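Local coordinates for acetylcholine-binding protein (Bulinus truncatus, PDB 2BJ0) that probably binds acetylcholine and forms a pentamer related to the ligand-binding domains of nicotinic acetylcholine receptors, at residues E42-E47 and T121-N126; L172-Q177 and T197-K202; N89-P94 and R117-C122. All blocks are in the same frame, centred on the assembly; numbering follows the deposited sequence.

Interaction 1: residues E42-E47 and T121-N126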
loop_
_atom_site.group_PDB
_atom_site.type_symbol
_atom_site.label_atom_id
_atom_site.label_comp_id
_atom_site.label_asym_id
_atom_site.label_seq_id
_atom_site.Cartn_x
_atom_site.Cartn_y
_atom_site.Cartn_z
ATOM N N GLU A 42 13.745 5.940 24.891
ATOM C CA GLU A 42 13.669 7.369 24.637
ATOM C C GLU A 42 12.294 7.854 24.222
ATOM O O GLU A 42 11.945 9.010 24.489
ATOM C CB GLU A 42 14.698 7.801 23.588
ATOM C CG GLU A 42 16.138 7.495 24.005
ATOM C CD GLU A 42 16.403 7.772 25.487
ATOM O OE1 GLU A 42 16.216 8.945 25.925
ATOM O OE2 GLU A 42 16.804 6.813 26.217
ATOM N N LYS A 43 11.523 6.994 23.562
ATOM C CA LYS A 43 10.195 7.370 23.098
ATOM C C LYS A 43 9.118 6.726 23.946
ATOM O O LYS A 43 7.960 7.101 23.825
ATOM C CB LYS A 43 9.990 6.995 21.633
ATOM C CG LYS A 43 10.893 7.766 20.675
ATOM C CD LYS A 43 10.602 7.437 19.214
ATOM C CE LYS A 43 11.636 8.138 18.309
ATOM N NZ LYS A 43 11.557 7.636 16.908
ATOM N N ASP A 44 9.498 5.782 24.815
ATOM C CA ASP A 44 8.524 4.983 25.563
ATOM C C ASP A 44 7.526 4.275 24.649
ATOM O O ASP A 44 6.326 4.433 24.817
ATOM C CB ASP A 44 7.778 5.864 26.553
ATOM C CG ASP A 44 8.521 6.018 27.856
ATOM O OD1 ASP A 44 9.417 5.183 28.147
ATOM O OD2 ASP A 44 8.275 6.947 28.649
ATOM N N GLN A 45 8.048 3.525 23.671
ATOM C CA GLN A 45 7.235 2.781 22.731
ATOM C C GLN A 45 7.732 1.350 22.612
ATOM O O GLN A 45 8.945 1.085 22.641
ATOM C CB GLN A 45 7.232 3.468 21.349
ATOM C CG GLN A 45 6.593 4.848 21.399
ATOM C CD GLN A 45 6.717 5.619 20.080
ATOM O OE1 GLN A 45 7.118 5.052 19.070
ATOM N NE2 GLN A 45 6.375 6.918 20.106
ATOM N N VAL A 46 6.776 0.437 22.451
ATOM C CA VAL A 46 7.010 -1.022 22.410
ATOM C C VAL A 46 6.313 -1.582 21.194
ATOM O O VAL A 46 5.210 -1.135 20.869
ATOM C CB VAL A 46 6.426 -1.709 23.684
ATOM C CG1 VAL A 46 6.449 -3.217 23.546
ATOM C CG2 VAL A 46 7.262 -1.285 24.904
ATOM N N GLU A 47 6.974 -2.508 20.499
ATOM C CA GLU A 47 6.399 -3.214 19.349
ATOM C C GLU A 47 6.525 -4.679 19.679
ATOM O O GLU A 47 7.582 -5.144 20.073
ATOM C CB GLU A 47 7.187 -2.972 18.031
ATOM C CG GLU A 47 7.093 -1.606 17.392
ATOM C CD GLU A 47 7.510 -1.622 15.908
ATOM O OE1 GLU A 47 8.225 -2.556 15.463
ATOM O OE2 GLU A 47 7.103 -0.698 15.167
ATOM N N THR A 121 2.391 2.844 23.237
ATOM C CA THR A 121 3.251 3.494 24.220
ATOM C C THR A 121 3.166 2.785 25.555
ATOM O O THR A 121 2.143 2.206 25.894
ATOM C CB THR A 121 2.936 5.015 24.408
ATOM O OG1 THR A 121 1.644 5.164 24.976
ATOM C CG2 THR A 121 2.749 5.689 23.089
ATOM N N CYS A 122 4.267 2.859 26.300
ATOM C CA CYS A 122 4.424 2.192 27.554
ATOM C C CYS A 122 5.499 2.980 28.268
ATOM O O CYS A 122 6.480 3.376 27.643
ATOM C CB CYS A 122 4.922 0.750 27.325
ATOM S SG CYS A 122 4.876 -0.290 28.841
ATOM N N ASP A 123 5.303 3.240 29.558
ATOM C CA ASP A 123 6.398 3.778 30.405
ATOM C C ASP A 123 7.497 2.736 30.664
ATOM O O ASP A 123 7.285 1.757 31.401
ATOM C CB ASP A 123 5.832 4.294 31.738
ATOM C CG ASP A 123 6.804 5.164 32.494
ATOM O OD1 ASP A 123 8.019 5.127 32.201
ATOM O OD2 ASP A 123 6.426 5.925 33.418
ATOM N N LEU A 124 8.661 2.938 30.047
ATOM C CA LEU A 124 9.765 1.977 30.148
ATOM C C LEU A 124 10.847 2.350 31.174
ATOM O O LEU A 124 11.963 1.853 31.140
ATOM C CB LEU A 124 10.402 1.717 28.768
ATOM C CG LEU A 124 9.428 1.158 27.717
ATOM C CD1 LEU A 124 10.141 0.958 26.394
ATOM C CD2 LEU A 124 8.788 -0.142 28.229
ATOM N N ILE A 125 10.511 3.214 32.114
ATOM C CA ILE A 125 11.523 3.665 33.051
ATOM C C ILE A 125 12.111 2.459 33.805
ATOM O O ILE A 125 13.281 2.454 34.153
ATOM C CB ILE A 125 10.917 4.744 33.987
ATOM C CG1 ILE A 125 12.033 5.533 34.680
ATOM C CG2 ILE A 125 9.882 4.130 34.921
ATOM C CD1 ILE A 125 11.591 6.900 35.178
ATOM N N ASN A 126 11.311 1.425 34.032
ATOM C CA ASN A 126 11.780 0.289 34.797
ATOM C C ASN A 126 12.139 -0.941 33.981
ATOM O O ASN A 126 12.205 -2.045 34.550
ATOM C CB ASN A 126 10.748 -0.109 35.863
ATOM C CG ASN A 126 10.625 0.905 36.978
ATOM O OD1 ASN A 126 9.548 1.070 37.565
ATOM N ND2 ASN A 126 11.714 1.594 37.284
HETATM O O HOH W 1 9.715 6.697 30.860
#
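D44 grips the chain around C122 through both its backbone and its side chain. Its carbonyl oxygen takes the amide N-H of C122 (D44 O to C122 N 3.0 Å), with the donor lying well above the carbonyl plane. One branch of its carboxylate takes the next amide but one: L124 N lies 3.0 Å from D44 OD1, its N-H almost straight (165°) and coming from above the carboxylate plane. The other branch, OD2, accepts from a water at 2.7 Å that also donates to D123 OD1. The two carboxylates lie side by side, their planes turned 51° apart, with 4.0 Å between D44 OD2 and D123 OD1. Next to these polar contacts, V46 has CG1 anti to the backbone N (chi1 170°), which leaves CG2 beside the N to meet both C122 CB (3.9 Å) and L124 CD2 (3.8 Å) on one side.

Further out, D44 sits with Q45 in a G1 beta bulge opposite D40, in a left-handed backbone conformation that aspartate tolerates better than beta-branched residues do. D123 OD1 also accepts from I125 N, forming an Asx turn that shapes the start of the Cys-loop, which the C122-C135 disulfide closes. Q45 and T121 form an antiparallel non-hydrogen-bonded pair with their side chains on the same face, and their polar ends bond to V37 and N35 of the second subunit. P168 of that subunit packs on D44, T121 and D123.

D44 thus holds the entrance of the Cys-loop by accepting from two of its amides. The shared water donates to two probably ionised acids, which is likely to offset their mutual repulsion.

Interaction 2: residues L172-Q177 and T197-K202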
loop_
_atom_site.group_PDB
_atom_site.type_symbol
_atom_site.label_atom_id
_atom_site.label_comp_id
_atom_site.label_asym_id
_atom_site.label_seq_id
_atom_site.Cartn_x
_atom_site.Cartn_y
_atom_site.Cartn_z
ATOM N N LEU A 172 10.337 -12.226 29.034
ATOM C CA LEU A 172 8.960 -11.989 29.372
ATOM C C LEU A 172 8.676 -12.548 30.772
ATOM O O LEU A 172 8.743 -13.753 30.980
ATOM C CB LEU A 172 8.047 -12.672 28.365
ATOM C CG LEU A 172 6.543 -12.516 28.518
ATOM C CD1 LEU A 172 6.109 -11.052 28.454
ATOM C CD2 LEU A 172 5.899 -13.309 27.403
ATOM N N LEU A 173 8.316 -11.686 31.703
ATOM C CA LEU A 173 8.099 -12.118 33.098
ATOM C C LEU A 173 6.736 -12.740 33.333
ATOM O O LEU A 173 6.643 -13.768 33.986
ATOM C CB LEU A 173 8.353 -10.953 34.084
ATOM C CG LEU A 173 9.752 -10.342 33.895
ATOM C CD1 LEU A 173 9.948 -9.053 34.676
ATOM C CD2 LEU A 173 10.849 -11.343 34.202
ATOM N N SER A 174 5.675 -12.118 32.810
ATOM C CA SER A 174 4.299 -12.610 32.984
ATOM C C SER A 174 3.398 -12.009 31.938
ATOM O O SER A 174 3.749 -11.007 31.321
ATOM C CB SER A 174 3.750 -12.168 34.324
ATOM O OG SER A 174 3.923 -10.773 34.432
ATOM N N ALA A 175 2.227 -12.610 31.768
ATOM C CA ALA A 175 1.255 -12.147 30.797
ATOM C C ALA A 175 -0.081 -12.727 31.160
ATOM O O ALA A 175 -0.192 -13.927 31.377
ATOM C CB ALA A 175 1.665 -12.577 29.357
ATOM N N THR A 176 -1.094 -11.875 31.251
ATOM C CA THR A 176 -2.465 -12.335 31.411
ATOM C C THR A 176 -3.378 -11.476 30.553
ATOM O O THR A 176 -2.927 -10.545 29.890
ATOM C CB THR A 176 -2.935 -12.269 32.889
ATOM O OG1 THR A 176 -2.829 -10.920 33.359
ATOM C CG2 THR A 176 -1.977 -13.027 33.827
ATOM N N GLN A 177 -4.664 -11.807 30.567
ATOM C CA GLN A 177 -5.682 -10.971 29.950
ATOM C C GLN A 177 -6.903 -10.855 30.843
ATOM O O GLN A 177 -7.185 -11.732 31.652
ATOM C CB GLN A 177 -6.061 -11.501 28.569
ATOM C CG GLN A 177 -6.988 -12.688 28.539
ATOM C CD GLN A 177 -7.070 -13.288 27.149
ATOM O OE1 GLN A 177 -6.040 -13.445 26.490
ATOM N NE2 GLN A 177 -8.284 -13.620 26.695
ATOM N N THR A 197 -2.122 -7.681 29.699
ATOM C CA THR A 197 -1.129 -7.057 30.549
ATOM C C THR A 197 0.089 -7.981 30.609
ATOM O O THR A 197 -0.047 -9.172 30.861
ATOM C CB THR A 197 -1.721 -6.812 31.967
ATOM O OG1 THR A 197 -2.814 -5.882 31.864
ATOM C CG2 THR A 197 -0.729 -6.077 32.826
ATOM N N PHE A 198 1.267 -7.441 30.321
ATOM C CA PHE A 198 2.475 -8.215 30.426
ATOM C C PHE A 198 3.584 -7.404 31.076
ATOM O O PHE A 198 3.548 -6.166 31.077
ATOM C CB PHE A 198 2.882 -8.854 29.076
ATOM C CG PHE A 198 3.262 -7.861 28.004
ATOM C CD1 PHE A 198 2.292 -7.287 27.195
ATOM C CD2 PHE A 198 4.597 -7.520 27.801
ATOM C CE1 PHE A 198 2.663 -6.368 26.197
ATOM C CE2 PHE A 198 4.977 -6.588 26.795
ATOM C CZ PHE A 198 4.009 -6.029 26.015
ATOM N N ALA A 199 4.522 -8.114 31.704
ATOM C CA ALA A 199 5.711 -7.520 32.254
ATOM C C ALA A 199 6.909 -8.109 31.547
ATOM O O ALA A 199 6.962 -9.299 31.315
ATOM C CB ALA A 199 5.802 -7.813 33.761
ATOM N N PHE A 200 7.870 -7.268 31.200
ATOM C CA PHE A 200 9.084 -7.727 30.551
ATOM C C PHE A 200 10.290 -6.891 30.979
ATOM O O PHE A 200 10.133 -5.769 31.435
ATOM C CB PHE A 200 8.910 -7.693 29.014
ATOM C CG PHE A 200 9.062 -6.317 28.393
ATOM C CD1 PHE A 200 8.061 -5.367 28.516
ATOM C CD2 PHE A 200 10.192 -6.005 27.641
ATOM C CE1 PHE A 200 8.208 -4.112 27.938
ATOM C CE2 PHE A 200 10.340 -4.765 27.052
ATOM C CZ PHE A 200 9.356 -3.818 27.201
ATOM N N ARG A 201 11.495 -7.408 30.782
ATOM C CA ARG A 201 12.691 -6.656 31.121
ATOM C C ARG A 201 13.788 -6.918 30.082
ATOM O O ARG A 201 13.668 -7.848 29.314
ATOM C CB ARG A 201 13.152 -7.025 32.544
ATOM C CG ARG A 201 13.527 -8.496 32.701
ATOM C CD ARG A 201 14.326 -8.846 33.964
ATOM N NE ARG A 201 14.648 -10.277 33.973
ATOM C CZ ARG A 201 14.536 -11.064 35.040
ATOM N NH1 ARG A 201 14.095 -10.573 36.195
ATOM N NH2 ARG A 201 14.834 -12.351 34.944
ATOM N N LYS A 202 14.826 -6.077 30.026
ATOM C CA LYS A 202 15.984 -6.341 29.157
ATOM C C LYS A 202 16.798 -7.535 29.707
ATOM O O LYS A 202 16.834 -7.737 30.913
ATOM C CB LYS A 202 16.863 -5.091 29.021
ATOM C CG LYS A 202 16.113 -3.874 28.486
ATOM C CD LYS A 202 16.923 -2.595 28.535
ATOM C CE LYS A 202 17.322 -2.149 27.122
ATOM N NZ LYS A 202 17.589 -0.653 26.985
#
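The hairpin of strands 170-183 and 190-202, with the C186-C187 disulfide near its tip, is the family's C-loop hairpin; this contact lies toward its base. The strands run antiparallel (177°), with a classic beta bulge where L173 and S174 both face A199. A199 O takes L173 N at 2.8 Å and, more weakly, S174 N, while A199 N returns a bond to S174 O. Beyond the bulge T176 and T197 form a regular pair, bonded in both directions.

The bulge turns the L173 side chain toward the partner strand, where it crosses R201 at about a right angle. L173 CD2 rests over the centre of one guanidinium face, 3.8 Å from R201 CZ. R201 leaves its backbone with CG between N and the carbonyl carbon (chi1 62°), then runs extended to NE, which salt-bridges D171, while NH1 bonds E130 O. With an alanine in place of R201, D171 would probably lose its charged mate, E130 O the donor NH1, and the L173 methyl its flat cover. On the face that carries L172, A175, F198 and F200, L172 CD1 meets the F198 ring obliquely, 3.9 Å from F198 CD2, and the small A175 lets its CB approach F198 CB at 3.9 Å.

Both phenylalanines thus pack into the sandwich core, against I36, while at the bulge a methyl covers an arginine whose N-H groups bind the D171 carboxylate and the E130 carbonyl.

Interaction 3: residues N89-P94 and R117-C122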
loop_
_atom_site.group_PDB
_atom_site.type_symbol
_atom_site.label_atom_id
_atom_site.label_comp_id
_atom_site.label_asym_id
_atom_site.label_seq_id
_atom_site.Cartn_x
_atom_site.Cartn_y
_atom_site.Cartn_z
ATOM N N ASN A 89 -5.274 1.089 21.815
ATOM C CA ASN A 89 -4.137 1.912 22.196
ATOM C C ASN A 89 -2.985 1.832 21.188
ATOM O O ASN A 89 -1.855 2.122 21.516
ATOM C CB ASN A 89 -3.653 1.603 23.622
ATOM C CG ASN A 89 -3.161 0.169 23.815
ATOM O OD1 ASN A 89 -3.695 -0.806 23.264
ATOM N ND2 ASN A 89 -2.140 0.036 24.652
ATOM N N ALA A 90 -3.279 1.411 19.973
ATOM C CA ALA A 90 -2.229 1.290 18.966
ATOM C C ALA A 90 -1.834 2.678 18.511
ATOM O O ALA A 90 -2.663 3.602 18.481
ATOM C CB ALA A 90 -2.698 0.469 17.787
ATOM N N ILE A 91 -0.554 2.846 18.214
ATOM C CA ILE A 91 -0.071 4.124 17.774
ATOM C C ILE A 91 0.457 4.043 16.332
ATOM O O ILE A 91 0.974 5.015 15.823
ATOM C CB ILE A 91 1.003 4.703 18.746
ATOM C CG1 ILE A 91 2.311 3.918 18.656
ATOM C CG2 ILE A 91 0.457 4.787 20.234
ATOM C CD1 ILE A 91 3.521 4.713 19.223
ATOM N N ALA A 92 0.337 2.889 15.704
ATOM C CA ALA A 92 0.682 2.710 14.287
ATOM C C ALA A 92 -0.270 1.628 13.795
ATOM O O ALA A 92 -0.833 0.904 14.628
ATOM C CB ALA A 92 2.155 2.292 14.126
ATOM N N ALA A 93 -0.553 1.572 12.480
ATOM C CA ALA A 93 -1.478 0.565 11.944
ATOM C C ALA A 93 -0.820 -0.813 12.166
ATOM O O ALA A 93 0.357 -0.964 11.859
ATOM C CB ALA A 93 -1.739 0.807 10.417
ATOM N N PRO A 94 -1.498 -1.791 12.765
ATOM C CA PRO A 94 -0.838 -3.081 12.989
ATOM C C PRO A 94 -0.530 -3.723 11.645
ATOM O O PRO A 94 -1.337 -3.620 10.735
ATOM C CB PRO A 94 -1.879 -3.897 13.728
ATOM C CG PRO A 94 -3.133 -3.246 13.401
ATOM C CD PRO A 94 -2.852 -1.759 13.340
ATOM N N ARG A 117 2.256 -7.273 13.865
ATOM C CA ARG A 117 3.210 -6.441 14.583
ATOM C C ARG A 117 2.489 -5.170 15.008
ATOM O O ARG A 117 2.031 -4.415 14.147
ATOM C CB ARG A 117 4.433 -6.085 13.703
ATOM C CG ARG A 117 5.378 -5.177 14.471
ATOM C CD ARG A 117 6.729 -4.871 13.814
ATOM N NE ARG A 117 6.626 -4.533 12.399
ATOM C CZ ARG A 117 7.310 -3.563 11.812
ATOM N NH1 ARG A 117 8.119 -2.777 12.517
ATOM N NH2 ARG A 117 7.159 -3.355 10.516
ATOM N N VAL A 118 2.412 -4.947 16.331
ATOM C CA VAL A 118 1.615 -3.897 16.969
ATOM C C VAL A 118 2.494 -2.969 17.825
ATOM O O VAL A 118 3.270 -3.436 18.656
ATOM C CB VAL A 118 0.519 -4.515 17.910
ATOM C CG1 VAL A 118 -0.465 -3.454 18.357
ATOM C CG2 VAL A 118 -0.265 -5.583 17.183
ATOM N N ARG A 119 2.324 -1.660 17.647
ATOM C CA ARG A 119 3.108 -0.658 18.334
ATOM C C ARG A 119 2.225 0.167 19.255
ATOM O O ARG A 119 1.121 0.551 18.888
ATOM C CB ARG A 119 3.784 0.280 17.308
ATOM C CG ARG A 119 4.856 1.240 17.914
ATOM C CD ARG A 119 5.309 2.349 16.904
ATOM N NE ARG A 119 5.965 1.726 15.752
ATOM C CZ ARG A 119 6.172 2.305 14.557
ATOM N NH1 ARG A 119 5.754 3.547 14.316
ATOM N NH2 ARG A 119 6.787 1.612 13.591
ATOM N N PHE A 120 2.745 0.491 20.437
ATOM C CA PHE A 120 1.961 1.232 21.432
ATOM C C PHE A 120 2.884 1.872 22.461
ATOM O O PHE A 120 4.041 1.521 22.529
ATOM C CB PHE A 120 0.944 0.293 22.091
ATOM C CG PHE A 120 1.568 -0.887 22.756
ATOM C CD1 PHE A 120 1.984 -0.809 24.099
ATOM C CD2 PHE A 120 1.763 -2.069 22.052
ATOM C CE1 PHE A 120 2.591 -1.899 24.735
ATOM C CE2 PHE A 120 2.370 -3.156 22.668
ATOM C CZ PHE A 120 2.780 -3.077 24.019
ATOM N N THR A 121 2.391 2.844 23.237
ATOM C CA THR A 121 3.251 3.494 24.220
ATOM C C THR A 121 3.166 2.785 25.555
ATOM O O THR A 121 2.143 2.206 25.894
ATOM C CB THR A 121 2.936 5.015 24.408
ATOM O OG1 THR A 121 1.644 5.164 24.976
ATOM C CG2 THR A 121 2.749 5.689 23.089
ATOM N N CYS A 122 4.267 2.859 26.300
ATOM C CA CYS A 122 4.424 2.192 27.554
ATOM C C CYS A 122 5.499 2.980 28.268
ATOM O O CYS A 122 6.480 3.376 27.643
ATOM C CB CYS A 122 4.922 0.750 27.325
ATOM S SG CYS A 122 4.876 -0.290 28.841
HETATM O O HOH W 2 3.995 5.530 15.395
HETATM O O HOH W 3 0.633 -0.993 15.306
HETATM O O HOH W 4 3.097 -1.545 13.707
#
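I91 and R119 cross at about a right angle where the 89-94 loop lies along strand 117-121 of the immunoglobulin-like beta sandwich. The isoleucine CD1 meets the arginine's aliphatic stem, 3.8 Å from R119 CD, and its CG2 branch turns to the T121 CG2 methyl, also 3.8 Å away. A branched residue suits this place because it reaches two neighbours. R119 starts with CG anti to its backbone N (chi1 -170°), and a bend at chi3 (-64°) brings the guanidinium face against A92. There A92 CB sits 3.7 Å above one guanidinium face, displaced toward the rim; a small residue leaves room for the flat guanidinium. At its edge, in plane, a water accepts from R119 NH1 at 2.9 Å and donates to I91 O. R119 NE salt-bridges E47, and I91 also packs on V37 of the second subunit.

At the start of the loop, N89 lies alongside F120 with amide and ring planes 34° apart, its ND2 4.0 Å from F120 CB. The amide, held by R136 O and K138 N, ties the loop to strand 133-141. One direct backbone bond, I91 N to R119 O at 2.9 Å, spans the contact, and waters bridge A92 O to R119 N and, weakly at one end, A93 O to R117 O. A92 N, buried here, has no polar partner in the model. At the far end P94 CB touches V118 CG2 at 4.2 Å.

Overall arrangement
From the N terminus, the turn before strand 45-57 comes first, and interaction 1 closes the long span from it to the start of the Cys-loop. Interaction 3 falls within that span, returning 89-94 to strand 109-121; the two overlap at T121 and C122, and E47 joins R119 between them by a salt bridge. Interaction 2 follows in series, closing the 170-183/190-202 hairpin. Its phenylalanines bridge the sandwich: F200 packs on V46 and L124 of interaction 1, F198 on F120 of interaction 3. Interactions 1 and 3 also border the second subunit, whereas no other chain touches the segments of interaction 2.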